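Local coordinates for protein latency-associated nuclear antigen (Murid herpesvirus 4, PDB 4BLG) that probably binds viral DNA through this C-terminal domain, which pairs with a second copy in the crystal, as part of a larger nuclear protein of the latent gammaherpesvirus, at residues P67-P72 and T83-S88. Residues are numbered along the deposited sequence; the frame is centred on the assembly and turned at random.
Sequences PVSCLP and TYYLLS
Ser69 and Tyr85 form the hydrogen-bonded pair of a short antiparallel ladder that ties strand 64-70, outermost in this chain's four-stranded sheet, to strand 84-90 of the DNA-binding domain. Both backbone bonds of the pair measure 3.0 Å, from Ser69 N to Tyr85 O and from Tyr85 N to Ser69 O. Beyond the neighbouring non-hydrogen-bonded pair, Cys70 with Tyr84, the bond from Leu71 N to Thr83 O (2.8 Å, 172° at the hydrogen) continues the pairing, and a water then joins Leu71 O to Thr83 N.

The two faces of the ladder are packed differently. On the Cys70-Tyr84 face, Cys70 SG makes an oblique sulfur-aromatic contact with the Tyr84 ring, 3.6 Å from Tyr84 CE2 and 58° off the ring normal, while Val68 CG1 rests against Tyr84 CB at 3.9 Å. On the Ser69-Tyr85 face, a chi1 of 83° sets CG of Tyr85 between its backbone N and carbonyl carbon, turning the ring over toward residues 69-71. Its edge meets Cys70 O, Ser69 CB lies 3.7 Å from Tyr85 CE1, and Leu71 CD2 comes within 3.4 Å of Tyr85 CD1. One water bridges Ser69 OG and Tyr85 OH, and the same phenol is hydrogen-bonded to Tyr85 of the second subunit, placing this face at the dimer interface, where Leu71 also packs on Phe89 of that subunit. Helix 48-57 covers the other face, with Leu51 touching both Val68 and Tyr84, and strand 39-45 flanks strand 84-90 through backbone hydrogen bonds between Tyr84 and Ser45 and between Leu86 and Phe43.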
ATOM      1  N   PRO A  67       1.053  -7.878   5.412  1.00 29.09           N
ATOM      2  CA  PRO A  67       1.033  -9.174   4.729  1.00 20.73           C
ATOM      3  C   PRO A  67       1.094  -8.970   3.227  1.00 25.00           C
ATOM      4  O   PRO A  67       1.010  -7.824   2.749  1.00 28.43           O
ATOM      5  CB  PRO A  67      -0.304  -9.787   5.146  1.00 23.58           C
ATOM      6  CG  PRO A  67      -1.072  -8.701   5.818  1.00 24.16           C
ATOM      7  CD  PRO A  67      -0.099  -7.692   6.304  1.00 26.13           C
ATOM      8  N   VAL A  68       1.265 -10.060   2.491  1.00 23.03           N
ATOM      9  CA  VAL A  68       1.295  -9.997   1.041  1.00 22.22           C
ATOM     10  C   VAL A  68      -0.140  -9.834   0.533  1.00 23.40           C
ATOM     11  O   VAL A  68      -1.030 -10.548   0.979  1.00 26.70           O
ATOM     12  CB  VAL A  68       1.902 -11.275   0.443  1.00 20.10           C
ATOM     13  CG1 VAL A  68       1.925 -11.201  -1.068  1.00 24.80           C
ATOM     14  CG2 VAL A  68       3.317 -11.517   0.994  1.00 30.72           C
ATOM     15  N   SER A  69      -0.354  -8.887  -0.378  1.00 23.25           N
ATOM     16  CA  SER A  69      -1.627  -8.776  -1.096  1.00 21.38           C
ATOM     17  C   SER A  69      -1.388  -8.736  -2.616  1.00 33.50           C
ATOM     18  O   SER A  69      -0.301  -9.078  -3.090  1.00 26.07           O
ATOM     19  CB  SER A  69      -2.408  -7.549  -0.634  1.00 19.57           C
ATOM     20  OG  SER A  69      -3.731  -7.573  -1.131  1.00 30.92           O
ATOM     21  N   CYS A  70      -2.416  -8.357  -3.373  1.00 32.63           N
ATOM     22  CA  CYS A  70      -2.342  -8.338  -4.838  1.00 27.77           C
ATOM     23  C   CYS A  70      -2.575  -6.934  -5.364  1.00 30.02           C
ATOM     24  O   CYS A  70      -3.385  -6.188  -4.817  1.00 26.02           O
ATOM     25  CB  CYS A  70      -3.420  -9.246  -5.452  1.00 25.34           C
ATOM     26  SG  CYS A  70      -3.452 -10.928  -4.834  1.00 48.08           S
ATOM     27  N   LEU A  71      -1.884  -6.578  -6.440  1.00 22.34           N
ATOM     28  CA  LEU A  71      -2.209  -5.351  -7.150  1.00 28.79           C
ATOM     29  C   LEU A  71      -3.366  -5.614  -8.115  1.00 34.44           C
ATOM     30  O   LEU A  71      -3.529  -6.721  -8.619  1.00 27.33           O
ATOM     31  CB  LEU A  71      -1.001  -4.821  -7.911  1.00 36.69           C
ATOM     32  CG  LEU A  71       0.178  -4.389  -7.040  1.00 32.76           C
ATOM     33  CD1 LEU A  71       1.373  -4.017  -7.911  1.00 34.23           C
ATOM     34  CD2 LEU A  71      -0.213  -3.231  -6.142  1.00 23.40           C
ATOM     35  N   PRO A  72      -4.186  -4.594  -8.373  1.00 30.26           N
ATOM     36  CA  PRO A  72      -5.253  -4.822  -9.350  1.00 28.29           C
ATOM     37  C   PRO A  72      -4.701  -4.879 -10.768  1.00 34.12           C
ATOM     38  O   PRO A  72      -3.720  -4.207 -11.078  1.00 36.21           O
ATOM     39  CB  PRO A  72      -6.150  -3.600  -9.179  1.00 33.22           C
ATOM     40  CG  PRO A  72      -5.253  -2.535  -8.674  1.00 34.62           C
ATOM     41  CD  PRO A  72      -4.182  -3.216  -7.858  1.00 32.50           C
ATOM     42  N   THR A  83       0.282  -9.458 -10.029  1.00 36.10           N
ATOM     43  CA  THR A  83       1.477  -8.953  -9.389  1.00 22.07           C
ATOM     44  C   THR A  83       1.147  -8.764  -7.918  1.00 24.77           C
ATOM     45  O   THR A  83       0.191  -8.070  -7.571  1.00 25.96           O
ATOM     46  CB  THR A  83       1.919  -7.642 -10.029  1.00 23.37           C
ATOM     47  OG1 THR A  83       2.264  -7.891 -11.393  1.00 32.61           O
ATOM     48  CG2 THR A  83       3.118  -7.052  -9.296  1.00 31.70           C
ATOM     49  N   TYR A  84       1.896  -9.445  -7.062  1.00 28.23           N
ATOM     50  CA  TYR A  84       1.724  -9.319  -5.621  1.00 17.89           C
ATOM     51  C   TYR A  84       2.600  -8.201  -5.066  1.00 20.91           C
ATOM     52  O   TYR A  84       3.522  -7.746  -5.726  1.00 28.46           O
ATOM     53  CB  TYR A  84       2.040 -10.638  -4.943  1.00 21.15           C
ATOM     54  CG  TYR A  84       1.236 -11.798  -5.482  1.00 21.00           C
ATOM     55  CD1 TYR A  84       1.680 -12.525  -6.576  1.00 29.70           C
ATOM     56  CD2 TYR A  84       0.037 -12.162  -4.903  1.00 31.69           C
ATOM     57  CE1 TYR A  84       0.952 -13.588  -7.070  1.00 37.76           C
ATOM     58  CE2 TYR A  84      -0.701 -13.223  -5.395  1.00 27.94           C
ATOM     59  CZ  TYR A  84      -0.240 -13.930  -6.475  1.00 28.97           C
ATOM     60  OH  TYR A  84      -0.977 -14.988  -6.957  1.00 35.25           O
ATOM     61  N   TYR A  85       2.283  -7.741  -3.859  1.00 20.99           N
ATOM     62  CA  TYR A  85       3.038  -6.659  -3.236  1.00 20.37           C
ATOM     63  C   TYR A  85       2.930  -6.720  -1.732  1.00 18.62           C
ATOM     64  O   TYR A  85       2.081  -7.400  -1.190  1.00 25.51           O
ATOM     65  CB  TYR A  85       2.531  -5.291  -3.700  1.00 26.65           C
ATOM     66  CG  TYR A  85       1.318  -4.801  -2.931  1.00 26.29           C
ATOM     67  CD1 TYR A  85       0.029  -5.128  -3.341  1.00 25.20           C
ATOM     68  CD2 TYR A  85       1.462  -4.008  -1.797  1.00 24.74           C
ATOM     69  CE1 TYR A  85      -1.086  -4.679  -2.636  1.00 25.68           C
ATOM     70  CE2 TYR A  85       0.358  -3.553  -1.092  1.00 22.54           C
ATOM     71  CZ  TYR A  85      -0.912  -3.893  -1.514  1.00 29.67           C
ATOM     72  OH  TYR A  85      -2.008  -3.438  -0.810  1.00 31.03           O
ATOM     73  N   LEU A  86       3.813  -5.993  -1.065  1.00 21.85           N
ATOM     74  CA  LEU A  86       3.641  -5.687   0.341  1.00 18.98           C
ATOM     75  C   LEU A  86       4.257  -4.325   0.566  1.00 18.87           C
ATOM     76  O   LEU A  86       5.018  -3.838  -0.263  1.00 24.27           O
ATOM     77  CB  LEU A  86       4.285  -6.742   1.246  1.00 23.33           C
ATOM     78  CG  LEU A  86       5.800  -6.970   1.178  1.00 32.31           C
ATOM     79  CD1 LEU A  86       6.587  -5.817   1.770  1.00 28.55           C
ATOM     80  CD2 LEU A  86       6.140  -8.251   1.917  1.00 35.08           C
ATOM     81  N   LEU A  87       3.895  -3.714   1.682  1.00 23.31           N
ATOM     82  CA  LEU A  87       4.394  -2.407   2.060  1.00 31.19           C
ATOM     83  C   LEU A  87       5.222  -2.540   3.317  1.00 25.27           C
ATOM     84  O   LEU A  87       4.820  -3.223   4.253  1.00 32.24           O
ATOM     85  CB  LEU A  87       3.225  -1.459   2.333  1.00 35.31           C
ATOM     86  CG  LEU A  87       2.424  -1.011   1.114  1.00 33.72           C
ATOM     87  CD1 LEU A  87       1.225  -0.192   1.561  1.00 38.30           C
ATOM     88  CD2 LEU A  87       3.307  -0.211   0.181  1.00 32.71           C
ATOM     89  N   SER A  88       6.373  -1.882   3.333  1.00 26.28           N
ATOM     90  CA  SER A  88       7.238  -1.880   4.501  1.00 25.81           C
ATOM     91  C   SER A  88       7.340  -0.445   4.930  1.00 27.35           C
ATOM     92  O   SER A  88       7.951   0.364   4.238  1.00 25.52           O
ATOM     93  CB  SER A  88       8.632  -2.427   4.169  1.00 30.63           C
ATOM     94  OG  SER A  88       8.567  -3.732   3.628  1.00 24.45           O
TER
HETATM   95  O   HOH W   1      -4.302  -4.937  -0.607  1.00 32.38           O
HETATM   96  O   HOH W   2      -1.831  -7.654 -10.584  1.00 36.53           O